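Local coordinates for beta sliding clamp (Borrelia burgdorferi, PDB 6DJ8), which probably encircles DNA as a ring-shaped homodimer and tethers polymerases and other proteins to it, which makes replication processive, at residues G182-K187 against D215-V220; N165-S170 against L195-G200. All coordinates share one frame; numbering follows the deposited sequence.

Interaction 1. Residues G182-K187 against D215-V220; sequences GVYFSK and DVNFIV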
loop_
_atom_site.group_PDB
_atom_site.type_symbol
_atom_site.label_atom_id
_atom_site.label_comp_id
_atom_site.label_asym_id
_atom_site.label_seq_id
_atom_site.Cartn_x
_atom_site.Cartn_y
_atom_site.Cartn_z
ATOM N N GLY A 182 -12.521 -23.745 11.457
ATOM C CA GLY A 182 -11.486 -24.748 11.490
ATOM C C GLY A 182 -11.326 -25.468 10.161
ATOM O O GLY A 182 -12.215 -25.465 9.310
ATOM N N VAL A 183 -10.152 -26.062 9.992
ATOM C CA VAL A 183 -9.874 -26.975 8.892
ATOM C C VAL A 183 -10.137 -28.376 9.422
ATOM O O VAL A 183 -9.637 -28.736 10.493
ATOM C CB VAL A 183 -8.428 -26.829 8.405
ATOM C CG1 VAL A 183 -8.134 -27.852 7.335
ATOM C CG2 VAL A 183 -8.188 -25.399 7.891
ATOM N N TYR A 184 -10.966 -29.146 8.711
ATOM C CA TYR A 184 -11.372 -30.474 9.165
ATOM C C TYR A 184 -10.458 -31.537 8.560
ATOM O O TYR A 184 -10.312 -31.621 7.335
ATOM C CB TYR A 184 -12.840 -30.732 8.804
ATOM C CG TYR A 184 -13.381 -32.080 9.229
ATOM C CD1 TYR A 184 -13.191 -32.550 10.522
ATOM C CD2 TYR A 184 -14.131 -32.863 8.344
ATOM C CE1 TYR A 184 -13.708 -33.791 10.930
ATOM C CE2 TYR A 184 -14.647 -34.098 8.735
ATOM C CZ TYR A 184 -14.427 -34.556 10.033
ATOM O OH TYR A 184 -14.938 -35.766 10.441
ATOM N N PHE A 185 -9.835 -32.334 9.421
ATOM C CA PHE A 185 -9.017 -33.464 9.003
ATOM C C PHE A 185 -9.808 -34.760 9.138
ATOM O O PHE A 185 -10.276 -35.092 10.232
ATOM C CB PHE A 185 -7.752 -33.562 9.847
ATOM C CG PHE A 185 -6.740 -32.505 9.527
ATOM C CD1 PHE A 185 -6.944 -31.192 9.926
ATOM C CD2 PHE A 185 -5.607 -32.816 8.791
ATOM C CE1 PHE A 185 -5.998 -30.208 9.615
ATOM C CE2 PHE A 185 -4.678 -31.842 8.476
ATOM C CZ PHE A 185 -4.871 -30.539 8.897
ATOM N N SER A 186 -9.903 -35.511 8.050
ATOM C CA SER A 186 -10.626 -36.781 8.061
ATOM C C SER A 186 -9.906 -37.751 7.128
ATOM O O SER A 186 -8.826 -37.452 6.606
ATOM C CB SER A 186 -12.092 -36.561 7.666
ATOM O OG SER A 186 -12.924 -37.541 8.242
ATOM N N LYS A 187 -10.544 -38.896 6.887
ATOM C CA LYS A 187 -10.059 -39.997 6.063
ATOM C C LYS A 187 -11.170 -40.413 5.109
ATOM O O LYS A 187 -12.323 -40.519 5.525
ATOM C CB LYS A 187 -9.702 -41.211 6.942
ATOM C CG LYS A 187 -8.291 -41.708 6.831
ATOM C CD LYS A 187 -7.940 -42.549 8.050
ATOM C CE LYS A 187 -8.895 -43.698 8.250
ATOM N NZ LYS A 187 -8.430 -44.600 9.346
ATOM N N ASP A 215 -7.704 -43.489 13.401
ATOM C CA ASP A 215 -8.882 -42.664 13.199
ATOM C C ASP A 215 -8.461 -41.205 13.111
ATOM O O ASP A 215 -7.549 -40.762 13.815
ATOM C CB ASP A 215 -9.895 -42.854 14.328
ATOM C CG ASP A 215 -10.313 -44.312 14.509
ATOM O OD1 ASP A 215 -10.377 -45.059 13.508
ATOM O OD2 ASP A 215 -10.585 -44.703 15.661
ATOM N N VAL A 216 -9.111 -40.467 12.221
ATOM C CA VAL A 216 -8.780 -39.074 11.942
ATOM C C VAL A 216 -10.078 -38.296 12.051
ATOM O O VAL A 216 -10.989 -38.496 11.241
ATOM C CB VAL A 216 -8.154 -38.906 10.553
ATOM C CG1 VAL A 216 -7.727 -37.449 10.297
ATOM C CG2 VAL A 216 -7.004 -39.885 10.379
ATOM N N ASN A 217 -10.166 -37.411 13.041
ATOM C CA ASN A 217 -11.364 -36.605 13.231
ATOM C C ASN A 217 -10.987 -35.373 14.044
ATOM O O ASN A 217 -11.243 -35.320 15.250
ATOM C CB ASN A 217 -12.474 -37.441 13.915
ATOM C CG ASN A 217 -13.726 -36.622 14.202
ATOM O OD1 ASN A 217 -14.064 -35.699 13.451
ATOM N ND2 ASN A 217 -14.428 -36.963 15.272
ATOM N N PHE A 218 -10.371 -34.380 13.389
ATOM C CA PHE A 218 -9.777 -33.240 14.073
ATOM C C PHE A 218 -10.133 -31.954 13.349
ATOM O O PHE A 218 -10.143 -31.908 12.116
ATOM C CB PHE A 218 -8.242 -33.363 14.152
ATOM C CG PHE A 218 -7.761 -34.707 14.645
ATOM C CD1 PHE A 218 -7.902 -35.057 15.976
ATOM C CD2 PHE A 218 -7.163 -35.609 13.777
ATOM C CE1 PHE A 218 -7.463 -36.304 16.443
ATOM C CE2 PHE A 218 -6.729 -36.854 14.226
ATOM C CZ PHE A 218 -6.877 -37.203 15.567
ATOM N N ILE A 219 -10.397 -30.909 14.130
ATOM C CA ILE A 219 -10.737 -29.585 13.625
ATOM C C ILE A 219 -9.686 -28.615 14.141
ATOM O O ILE A 219 -9.568 -28.415 15.359
ATOM C CB ILE A 219 -12.138 -29.138 14.061
ATOM C CG1 ILE A 219 -13.191 -30.176 13.657
ATOM C CG2 ILE A 219 -12.470 -27.761 13.476
ATOM C CD1 ILE A 219 -14.461 -30.017 14.395
ATOM N N VAL A 220 -8.942 -28.019 13.223
ATOM C CA VAL A 220 -7.821 -27.131 13.531
ATOM C C VAL A 220 -8.186 -25.713 13.107
ATOM O O VAL A 220 -8.521 -25.498 11.939
ATOM C CB VAL A 220 -6.538 -27.578 12.814
ATOM C CG1 VAL A 220 -5.375 -26.662 13.210
ATOM C CG2 VAL A 220 -6.226 -29.037 13.145
#
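Val220 O takes the N-H of Val183 in a short, nearly linear bond (2.6 Å from Val183 N), and Val220 N returns one to Val183 O. Two residues further along strand 182-187, Phe185 and Phe218 form the next hydrogen-bonded pair. Here the two bonds are unequal: Phe185 N lies 2.7 Å from Phe218 O, whereas Phe218 N stands 3.2 Å from Phe185 O. Between them Tyr184 and Ile219 make a non-hydrogen-bonded pair. This antiparallel pairing, its short axes at 153°, puts strand 218-221 at the edge, within this chain, of a sheet that passes from the central into the C-terminal domain. Val183, Phe185, Phe218 and Val220 share one face: Phe225 of helix 223-231 touches both valines, and the Phe242 ring meets Phe185 edge-to-face and stacks with Phe218. Phe185 CG sits anti to its carbonyl carbon (chi1 -73°), which brings ring atom CE1 to 3.7 Å from Val220 CG2. On the other face the Tyr184 ring stacks with Tyr265. Tyr184 OH donates to Asn217 OD1 at 3.1 Å; this oxygen lies at the ring edge, while the hydroxyl sits 43° above the plane of the amide, which stands perpendicular to the ring. Before Phe218 the two methyls of Val216 reach different neighbours, CG1 3.5 Å from Phe185 O and CG2 3.7 Å from Lys187 CD, while Lys187 NZ bonds to Glu214 O. Backbone bonds therefore fix the register from Val183 to Phe185; beyond it Val216 packing takes over, and the out-of-plane, probably weaker, Tyr184-Asn217 bond reaches from the paired part to the loop.

Interaction 2. Residues N165-S170 against L195-G200; sequences NRIAFS and LVSTNG
Leu195 lies beneath Ile167 where the C-terminal end of helix 157-167 packs on the central-domain part of the sheet, a helix-on-sheet contact. The two side chains cross at about a right angle, with Ile167 CD1 3.5 Å from Leu195 O and close to Leu195 CB. Val196 turns its side chain away, and Ser197 comes next with the polar grip. Its OG, placed between the backbone N and the carbonyl carbon (chi1 59°), donates to Ile167 O at 2.6 Å. That carbonyl also accepts Ser170 N at 3.1 Å, the two donors coming from opposite faces of its plane, so the turn after the helix is tied both to itself and to the strand. Ser170 CB lies 3.2 Å from Ser197 OG. Ile167 CG2 is a second carbon beside that hydroxyl, while Ser170 OG bonds to Ser204. At Thr198 the strand ends, its carbonyl carbon close to Ser170 O. Asn199 rests CB near the same oxygen and uses OD1 to hold the backbone N atoms of His201 and Arg202. Gly200, which hydrogen-bonds the bound peptide through its backbone, closes an ST turn: Thr198 OG1, also hydrogen-bonded to Arg202 O, accepts from Gly200 N at 3.0 Å, with 157° at the hydrogen.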
loop_
_atom_site.group_PDB
_atom_site.type_symbol
_atom_site.label_atom_id
_atom_site.label_comp_id
_atom_site.label_asym_id
_atom_site.label_seq_id
_atom_site.Cartn_x
_atom_site.Cartn_y
_atom_site.Cartn_z
ATOM N N ASN A 165 -2.807 -23.690 0.578
ATOM C CA ASN A 165 -3.261 -22.681 -0.375
ATOM C C ASN A 165 -4.650 -23.013 -0.917
ATOM O O ASN A 165 -5.454 -22.109 -1.165
ATOM C CB ASN A 165 -2.234 -22.545 -1.514
ATOM C CG ASN A 165 -2.467 -21.297 -2.371
ATOM O OD1 ASN A 165 -2.650 -20.207 -1.846
ATOM N ND2 ASN A 165 -2.458 -21.460 -3.692
ATOM N N ARG A 166 -4.978 -24.297 -1.051
ATOM C CA ARG A 166 -6.288 -24.670 -1.572
ATOM C C ARG A 166 -7.358 -24.764 -0.495
ATOM O O ARG A 166 -8.548 -24.753 -0.825
ATOM C CB ARG A 166 -6.183 -26.007 -2.320
ATOM C CG ARG A 166 -5.701 -25.775 -3.743
ATOM C CD ARG A 166 -4.882 -26.891 -4.363
ATOM N NE ARG A 166 -4.312 -26.396 -5.610
ATOM C CZ ARG A 166 -4.544 -26.898 -6.816
ATOM N NH1 ARG A 166 -5.295 -27.977 -6.977
ATOM N NH2 ARG A 166 -3.982 -26.328 -7.870
ATOM N N ILE A 167 -6.980 -24.820 0.783
ATOM C CA ILE A 167 -7.923 -25.073 1.864
ATOM C C ILE A 167 -8.176 -23.826 2.714
ATOM O O ILE A 167 -9.328 -23.515 3.037
ATOM C CB ILE A 167 -7.426 -26.244 2.739
ATOM C CG1 ILE A 167 -7.670 -27.578 2.030
ATOM C CG2 ILE A 167 -8.136 -26.244 4.071
ATOM C CD1 ILE A 167 -9.110 -28.054 2.120
ATOM N N ALA A 168 -7.120 -23.070 3.055
ATOM C CA ALA A 168 -7.250 -22.047 4.096
ATOM C C ALA A 168 -8.308 -20.999 3.752
ATOM O O ALA A 168 -9.121 -20.622 4.610
ATOM C CB ALA A 168 -5.894 -21.371 4.340
ATOM N N PHE A 169 -8.320 -20.510 2.506
ATOM C CA PHE A 169 -9.199 -19.388 2.176
ATOM C C PHE A 169 -10.677 -19.721 2.327
ATOM O O PHE A 169 -11.489 -18.807 2.512
ATOM C CB PHE A 169 -8.911 -18.897 0.745
ATOM C CG PHE A 169 -9.482 -19.793 -0.337
ATOM C CD1 PHE A 169 -8.737 -20.842 -0.853
ATOM C CD2 PHE A 169 -10.766 -19.566 -0.842
ATOM C CE1 PHE A 169 -9.270 -21.679 -1.870
ATOM C CE2 PHE A 169 -11.292 -20.360 -1.857
ATOM C CZ PHE A 169 -10.547 -21.434 -2.360
ATOM N N SER A 170 -11.058 -21.004 2.262
ATOM C CA SER A 170 -12.469 -21.368 2.350
ATOM C C SER A 170 -13.017 -21.407 3.771
ATOM O O SER A 170 -14.246 -21.424 3.942
ATOM C CB SER A 170 -12.706 -22.753 1.740
ATOM O OG SER A 170 -12.698 -22.706 0.337
ATOM N N LEU A 195 -8.653 -33.186 3.788
ATOM C CA LEU A 195 -8.890 -31.882 4.394
ATOM C C LEU A 195 -10.117 -31.233 3.766
ATOM O O LEU A 195 -10.301 -31.281 2.547
ATOM C CB LEU A 195 -7.676 -30.963 4.232
ATOM C CG LEU A 195 -6.505 -31.231 5.175
ATOM C CD1 LEU A 195 -5.748 -32.509 4.822
ATOM C CD2 LEU A 195 -5.576 -30.044 5.226
ATOM N N VAL A 196 -10.951 -30.625 4.603
ATOM C CA VAL A 196 -12.163 -29.936 4.158
ATOM C C VAL A 196 -12.226 -28.590 4.866
ATOM O O VAL A 196 -11.888 -28.495 6.051
ATOM C CB VAL A 196 -13.425 -30.763 4.469
ATOM C CG1 VAL A 196 -14.694 -29.983 4.113
ATOM C CG2 VAL A 196 -13.379 -32.095 3.727
ATOM N N SER A 197 -12.657 -27.549 4.153
ATOM C CA SER A 197 -12.955 -26.287 4.811
ATOM C C SER A 197 -14.145 -25.629 4.137
ATOM O O SER A 197 -14.342 -25.761 2.926
ATOM C CB SER A 197 -11.761 -25.321 4.785
ATOM O OG SER A 197 -11.371 -25.056 3.449
ATOM N N THR A 198 -14.912 -24.874 4.922
ATOM C CA THR A 198 -16.071 -24.193 4.367
ATOM C C THR A 198 -16.481 -23.065 5.293
ATOM O O THR A 198 -16.201 -23.088 6.493
ATOM C CB THR A 198 -17.250 -25.151 4.195
ATOM O OG1 THR A 198 -18.353 -24.467 3.579
ATOM C CG2 THR A 198 -17.690 -25.645 5.575
ATOM N N ASN A 199 -17.186 -22.098 4.719
ATOM C CA ASN A 199 -17.822 -21.037 5.482
ATOM C C ASN A 199 -19.333 -21.145 5.404
ATOM O O ASN A 199 -20.035 -20.179 5.713
ATOM C CB ASN A 199 -17.347 -19.661 4.998
ATOM C CG ASN A 199 -17.970 -19.260 3.678
ATOM O OD1 ASN A 199 -18.484 -20.106 2.923
ATOM N ND2 ASN A 199 -17.961 -17.958 3.398
ATOM N N GLY A 200 -19.846 -22.286 4.935
ATOM C CA GLY A 200 -21.258 -22.473 4.725
ATOM C C GLY A 200 -21.733 -22.158 3.325
ATOM O O GLY A 200 -22.823 -22.591 2.941
#

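Interactions 1 and 2, with centres about 12 Å apart, meet along neighbouring strands 182-187 and 192-198. Tyr184 N and Val196 O, 2.9 Å apart, probably share a hydrogen bond that stitches the two strands. On the face toward the helix, Val183 CG1 packs 3.6 Å from Ile167 CG2, and Phe185 CZ lies 3.8 Å from Leu195 CD2, so the apolar layers of both contacts are continuous. The segments alternate along the chain: the helix of interaction 2 precedes strand 182-187, and strand 192-198 precedes 215-220. The bound natural-product peptide reaches interaction 2, packing an apolar side chain on Thr198 and hydrogen-bonding the Gly200 backbone; interaction 1 appears to lie away from this site.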